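Long-range contacts in BH1478 protein (Bacillus halodurans, PDB 2QUP), which is of unknown function, a member of the DUF327 family whose modelled chain is largely four helices: residues A[83-88]-A[99-104]; A[41-46]-A[74-79]. One frame throughout, in Å; residues are numbered along the deposited sequence.

Contact 1 of 2, residues A[83-88]-A[99-104]; sequences LGLRLE and TKIYKI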
loop_
_atom_site.group_PDB
_atom_site.type_symbol
_atom_site.label_atom_id
_atom_site.label_comp_id
_atom_site.label_asym_id
_atom_site.label_seq_id
_atom_site.Cartn_x
_atom_site.Cartn_y
_atom_site.Cartn_z
ATOM N N LEU A 83 -10.621 -0.126 -4.724
ATOM C CA LEU A 83 -11.235 1.112 -4.232
ATOM C C LEU A 83 -10.986 2.340 -5.119
ATOM O O LEU A 83 -11.932 3.048 -5.460
ATOM C CB LEU A 83 -10.816 1.401 -2.784
ATOM C CG LEU A 83 -11.478 2.600 -2.095
ATOM C CD1 LEU A 83 -13.002 2.431 -2.000
ATOM C CD2 LEU A 83 -10.864 2.867 -0.728
ATOM N N GLY A 84 -9.725 2.587 -5.479
ATOM C CA GLY A 84 -9.353 3.659 -6.404
ATOM C C GLY A 84 -10.148 3.764 -7.696
ATOM O O GLY A 84 -10.617 4.848 -8.057
ATOM N N LEU A 85 -10.302 2.628 -8.372
ATOM C CA LEU A 85 -11.036 2.548 -9.624
ATOM C C LEU A 85 -12.527 2.784 -9.438
ATOM O O LEU A 85 -13.174 3.316 -10.337
ATOM C CB LEU A 85 -10.805 1.197 -10.327
ATOM C CG LEU A 85 -9.400 0.824 -10.826
ATOM C CD1 LEU A 85 -9.407 -0.601 -11.341
ATOM C CD2 LEU A 85 -8.869 1.788 -11.910
ATOM N N ARG A 86 -13.073 2.396 -8.289
ATOM C CA ARG A 86 -14.483 2.679 -8.015
ATOM C C ARG A 86 -14.729 4.152 -7.693
ATOM O O ARG A 86 -15.691 4.749 -8.184
ATOM C CB ARG A 86 -15.014 1.799 -6.895
ATOM C CG ARG A 86 -16.503 1.509 -6.999
ATOM C CD ARG A 86 -16.917 0.355 -6.084
ATOM N NE ARG A 86 -16.605 0.588 -4.669
ATOM C CZ ARG A 86 -15.715 -0.108 -3.962
ATOM N NH1 ARG A 86 -15.030 -1.092 -4.530
ATOM N NH2 ARG A 86 -15.510 0.177 -2.682
ATOM N N LEU A 87 -13.844 4.738 -6.888
ATOM C CA LEU A 87 -13.914 6.155 -6.536
ATOM C C LEU A 87 -13.811 7.081 -7.737
ATOM O O LEU A 87 -14.381 8.171 -7.709
ATOM C CB LEU A 87 -12.826 6.535 -5.544
ATOM C CG LEU A 87 -12.919 6.045 -4.102
ATOM C CD1 LEU A 87 -11.816 6.705 -3.278
ATOM C CD2 LEU A 87 -14.302 6.308 -3.514
ATOM N N GLU A 88 -13.080 6.645 -8.770
ATOM C CA GLU A 88 -12.990 7.366 -10.047
ATOM C C GLU A 88 -14.365 7.523 -10.689
ATOM O O GLU A 88 -14.669 8.568 -11.265
ATOM C CB GLU A 88 -12.057 6.649 -11.031
ATOM C CG GLU A 88 -10.565 6.741 -10.723
ATOM C CD GLU A 88 -9.926 8.091 -11.028
ATOM O OE1 GLU A 88 -9.878 8.480 -12.216
ATOM O OE2 GLU A 88 -9.434 8.743 -10.076
ATOM N N THR A 99 -4.647 5.883 -15.617
ATOM C CA THR A 99 -3.226 6.088 -15.894
ATOM C C THR A 99 -2.398 6.353 -14.622
ATOM O O THR A 99 -1.414 5.650 -14.388
ATOM C CB THR A 99 -3.010 7.151 -16.985
ATOM O OG1 THR A 99 -3.737 6.769 -18.168
ATOM C CG2 THR A 99 -1.532 7.293 -17.350
ATOM N N LYS A 100 -2.831 7.306 -13.789
ATOM C CA LYS A 100 -2.099 7.701 -12.574
ATOM C C LYS A 100 -2.023 6.583 -11.530
ATOM O O LYS A 100 -0.952 6.306 -10.989
ATOM C CB LYS A 100 -2.702 8.973 -11.960
ATOM C CG LYS A 100 -2.068 9.364 -10.629
ATOM C CD LYS A 100 -1.843 10.838 -10.494
ATOM C CE LYS A 100 -0.538 11.102 -9.742
ATOM N NZ LYS A 100 0.636 10.799 -10.597
ATOM N N ILE A 101 -3.167 5.941 -11.287
ATOM C CA ILE A 101 -3.324 4.851 -10.352
ATOM C C ILE A 101 -2.374 3.731 -10.732
ATOM O O ILE A 101 -1.606 3.248 -9.904
ATOM C CB ILE A 101 -4.798 4.337 -10.397
ATOM C CG1 ILE A 101 -5.762 5.421 -9.872
ATOM C CG2 ILE A 101 -4.975 3.037 -9.613
ATOM C CD1 ILE A 101 -7.232 4.944 -9.690
ATOM N N TYR A 102 -2.410 3.354 -12.006
ATOM C CA TYR A 102 -1.512 2.339 -12.550
ATOM C C TYR A 102 -0.042 2.735 -12.464
ATOM O O TYR A 102 0.798 1.878 -12.194
ATOM C CB TYR A 102 -1.844 2.047 -14.001
ATOM C CG TYR A 102 -3.210 1.440 -14.178
ATOM C CD1 TYR A 102 -3.838 0.755 -13.138
ATOM C CD2 TYR A 102 -3.875 1.550 -15.384
ATOM C CE1 TYR A 102 -5.118 0.187 -13.311
ATOM C CE2 TYR A 102 -5.155 0.978 -15.555
ATOM C CZ TYR A 102 -5.753 0.315 -14.512
ATOM O OH TYR A 102 -7.017 -0.249 -14.689
ATOM N N LYS A 103 0.257 4.014 -12.679
ATOM C CA LYS A 103 1.634 4.504 -12.582
ATOM C C LYS A 103 2.187 4.394 -11.152
ATOM O O LYS A 103 3.392 4.198 -10.944
ATOM C CB LYS A 103 1.736 5.954 -13.061
ATOM C CG LYS A 103 3.196 6.504 -13.092
ATOM C CD LYS A 103 3.329 8.024 -12.772
ATOM C CE LYS A 103 2.941 8.417 -11.318
ATOM N NZ LYS A 103 4.056 8.408 -10.303
ATOM N N ILE A 104 1.310 4.546 -10.172
ATOM C CA ILE A 104 1.698 4.433 -8.773
ATOM C C ILE A 104 1.982 2.968 -8.434
ATOM O O ILE A 104 3.031 2.652 -7.867
ATOM C CB ILE A 104 0.613 5.042 -7.836
ATOM C CG1 ILE A 104 0.567 6.559 -7.980
ATOM C CG2 ILE A 104 0.872 4.706 -6.377
ATOM C CD1 ILE A 104 -0.770 7.118 -7.553
#
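Gly84 and Ile101 mark the nearest backbone approach, 7.3 Å between their CA atoms, where the two short helical segments run antiparallel at 167° with axes 10.7 Å apart. Ile101 CD1 reaches across this gap and rests on the Gly84 backbone, 3.7 Å from Gly84 C. Its chain takes CG1 anti to the carbonyl carbon (chi1 -66°) and then runs on extended (chi2 -172°), which carries the methyl to the facing helix. Around that methyl, Leu85 CD2 lies 4.2 Å from Ile101 CD1, and Glu88 CG passes it at 3.9 Å, the two side chains running in opposite directions. The pairing joins the C-terminal part of helix 63-88 to the first turns of helix 98-120 in an antiparallel, all-helical bundle. Beside this apolar patch, Leu85 crosses Tyr102 at roughly a right angle, CD2 standing 3.9 Å from Tyr102 OH and obliquely placed to the ring. No hydrogen bond spans the segments. The Glu88 carboxylate instead turns to the chain leading into helix 98-120, OE1 accepting from Gly97 N and OE2 from Arg96 N.

Contact 2 of 2, residues A[41-46]-A[74-79]; sequences ERLQAL and KEFVGD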
loop_
_atom_site.group_PDB
_atom_site.type_symbol
_atom_site.label_atom_id
_atom_site.label_comp_id
_atom_site.label_asym_id
_atom_site.label_seq_id
_atom_site.Cartn_x
_atom_site.Cartn_y
_atom_site.Cartn_z
ATOM N N GLU A 41 -11.735 1.800 5.626
ATOM C CA GLU A 41 -11.456 1.432 7.006
ATOM C C GLU A 41 -10.596 0.179 7.082
ATOM O O GLU A 41 -9.697 0.102 7.909
ATOM C CB GLU A 41 -12.772 1.197 7.764
ATOM C CG GLU A 41 -13.323 2.440 8.490
ATOM C CD GLU A 41 -14.815 2.324 8.865
ATOM O OE1 GLU A 41 -15.282 1.200 9.177
ATOM O OE2 GLU A 41 -15.518 3.368 8.853
ATOM N N ARG A 42 -10.893 -0.794 6.221
ATOM C CA ARG A 42 -10.096 -2.010 6.068
ATOM C C ARG A 42 -8.666 -1.715 5.618
ATOM O O ARG A 42 -7.701 -2.251 6.165
ATOM C CB ARG A 42 -10.773 -2.950 5.081
ATOM C CG ARG A 42 -11.803 -3.852 5.720
ATOM C CD ARG A 42 -12.264 -4.947 4.766
ATOM N NE ARG A 42 -13.433 -4.513 4.001
ATOM C CZ ARG A 42 -13.455 -4.338 2.680
ATOM N NH1 ARG A 42 -12.373 -4.573 1.938
ATOM N NH2 ARG A 42 -14.568 -3.927 2.091
ATOM N N LEU A 43 -8.540 -0.822 4.649
ATOM C CA LEU A 43 -7.243 -0.287 4.250
ATOM C C LEU A 43 -6.462 0.400 5.364
ATOM O O LEU A 43 -5.231 0.366 5.368
ATOM C CB LEU A 43 -7.420 0.693 3.080
ATOM C CG LEU A 43 -7.730 0.236 1.662
ATOM C CD1 LEU A 43 -7.662 1.462 0.755
ATOM C CD2 LEU A 43 -6.801 -0.881 1.183
ATOM N N GLN A 44 -7.163 1.069 6.277
ATOM C CA GLN A 44 -6.501 1.789 7.369
ATOM C C GLN A 44 -5.928 0.761 8.342
ATOM O O GLN A 44 -4.810 0.911 8.843
ATOM C CB GLN A 44 -7.503 2.660 8.130
ATOM C CG GLN A 44 -7.912 3.986 7.496
ATOM C CD GLN A 44 -8.806 4.811 8.446
ATOM O OE1 GLN A 44 -8.473 5.950 8.804
ATOM N NE2 GLN A 44 -9.933 4.224 8.873
ATOM N N ALA A 45 -6.715 -0.281 8.593
ATOM C CA ALA A 45 -6.329 -1.391 9.469
ATOM C C ALA A 45 -5.137 -2.173 8.915
ATOM O O ALA A 45 -4.225 -2.509 9.648
ATOM C CB ALA A 45 -7.540 -2.323 9.708
ATOM N N LEU A 46 -5.160 -2.445 7.611
ATOM C CA LEU A 46 -4.038 -3.050 6.907
ATOM C C LEU A 46 -2.775 -2.186 6.935
ATOM O O LEU A 46 -1.680 -2.694 7.090
ATOM C CB LEU A 46 -4.447 -3.298 5.462
ATOM C CG LEU A 46 -3.733 -4.333 4.614
ATOM C CD1 LEU A 46 -3.341 -5.586 5.437
ATOM C CD2 LEU A 46 -4.651 -4.707 3.490
ATOM N N LYS A 74 1.387 -6.304 -0.882
ATOM C CA LYS A 74 0.694 -6.913 -2.028
ATOM C C LYS A 74 -0.814 -7.023 -1.799
ATOM O O LYS A 74 -1.617 -6.848 -2.724
ATOM C CB LYS A 74 1.292 -8.299 -2.335
ATOM C CG LYS A 74 0.872 -8.957 -3.655
ATOM C CD LYS A 74 1.774 -10.154 -3.981
ATOM C CE LYS A 74 1.158 -11.065 -5.047
ATOM N NZ LYS A 74 1.630 -12.487 -4.955
ATOM N N GLU A 75 -1.218 -7.318 -0.567
ATOM C CA GLU A 75 -2.658 -7.352 -0.245
ATOM C C GLU A 75 -3.329 -5.965 -0.260
ATOM O O GLU A 75 -4.491 -5.824 -0.656
ATOM C CB GLU A 75 -2.887 -7.975 1.118
ATOM C CG GLU A 75 -4.366 -8.161 1.440
ATOM C CD GLU A 75 -4.594 -8.614 2.846
ATOM O OE1 GLU A 75 -5.760 -8.928 3.194
ATOM O OE2 GLU A 75 -3.597 -8.657 3.596
ATOM N N PHE A 76 -2.591 -4.964 0.210
ATOM C CA PHE A 76 -3.023 -3.578 0.213
ATOM C C PHE A 76 -3.237 -3.072 -1.209
ATOM O O PHE A 76 -4.297 -2.535 -1.498
ATOM C CB PHE A 76 -1.973 -2.691 0.909
ATOM C CG PHE A 76 -2.443 -1.284 1.184
ATOM C CD1 PHE A 76 -2.881 -0.922 2.461
ATOM C CD2 PHE A 76 -2.442 -0.312 0.165
ATOM C CE1 PHE A 76 -3.321 0.400 2.731
ATOM C CE2 PHE A 76 -2.890 1.005 0.416
ATOM C CZ PHE A 76 -3.310 1.376 1.701
ATOM N N VAL A 77 -2.207 -3.199 -2.058
ATOM C CA VAL A 77 -2.276 -2.816 -3.459
ATOM C C VAL A 77 -3.545 -3.334 -4.143
ATOM O O VAL A 77 -4.275 -2.560 -4.745
ATOM C CB VAL A 77 -1.039 -3.227 -4.240
ATOM C CG1 VAL A 77 -1.210 -2.935 -5.748
ATOM C CG2 VAL A 77 0.188 -2.476 -3.713
ATOM N N GLY A 78 -3.809 -4.625 -4.013
ATOM C CA GLY A 78 -5.035 -5.230 -4.556
ATOM C C GLY A 78 -6.264 -4.472 -4.128
ATOM O O GLY A 78 -7.068 -4.071 -4.961
ATOM N N ASP A 79 -6.396 -4.255 -2.821
ATOM C CA ASP A 79 -7.593 -3.631 -2.259
ATOM C C ASP A 79 -7.689 -2.140 -2.533
ATOM O O ASP A 79 -8.782 -1.612 -2.685
ATOM C CB ASP A 79 -7.680 -3.881 -0.756
ATOM C CG ASP A 79 -8.028 -5.318 -0.419
ATOM O OD1 ASP A 79 -7.849 -5.704 0.752
ATOM O OD2 ASP A 79 -8.478 -6.065 -1.316
#
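Leu43 is the first residue of 41-46 to pack closely on 74-79, laying its CD2 methyl over one face of the Phe76 ring; just before it, Arg42 NH1 and Asp79 OD1 are of opposite charge but 4.8 Å apart, too far for contact. The Leu43 methyl sits 4.0 Å from the ring centroid and 11° off the normal, a CH-pi contact almost centred on the ring. With CG anti to its carbonyl carbon (chi1 -74°) and the chain extended beyond, Leu43 also brings CD2 to 3.7 Å from Asp79 CB. Its backbone carbonyl takes part as well: Leu43 O lies 3.3 Å from Phe76 CE1, a close approach to a ring carbon. One turn on, Leu46 meets the same ring differently. Its CG is at the edge, near the ring plane, 4.1 Å from Phe76 CD1, while CD2 lies 3.8 Å from Phe76 CA. The other methyl, CD1, reaches the end of the extended Glu75 side chain, 3.6 Å from Glu75 OE2.

The segment axes approach to 10.4 Å and cross at -164°, so helices 27-60 and 63-88 pack as an antiparallel helical hairpin, consecutive in the chain. Leu140 of helix 126-144 also touches Phe76, placing the ring between helices of the bundle. With no hydrogen bond across the segments, the pairing rests on van der Waals packing and the CH-pi contact; face and edge contacts from two leucines probably restrict how far the Phe76 ring can shift, and the acidic groups of Glu75 and Asp79 border this apolar centre.

Helix 63-88 serves both contacts: its 74-79 segment faces helix 27-60 in contact 2, and its 83-88 segment, farther along the same helix, faces helix 98-120 in contact 1. The centres of the two contacts are about 14 Å apart, and they meet directly where Leu83 CD2 packs 3.8 Å from Leu43 CD1. In sequence, both segments of contact 2 come before the first segment of contact 1. Contact 2 lies nearer the middle of the molecule, its centre about 7 Å from that of the chain against 13 Å for contact 1. Tyr144 of helix 126-144 touches both Leu43 and Leu83, so helix 126-144 adjoins the place where the contacts join.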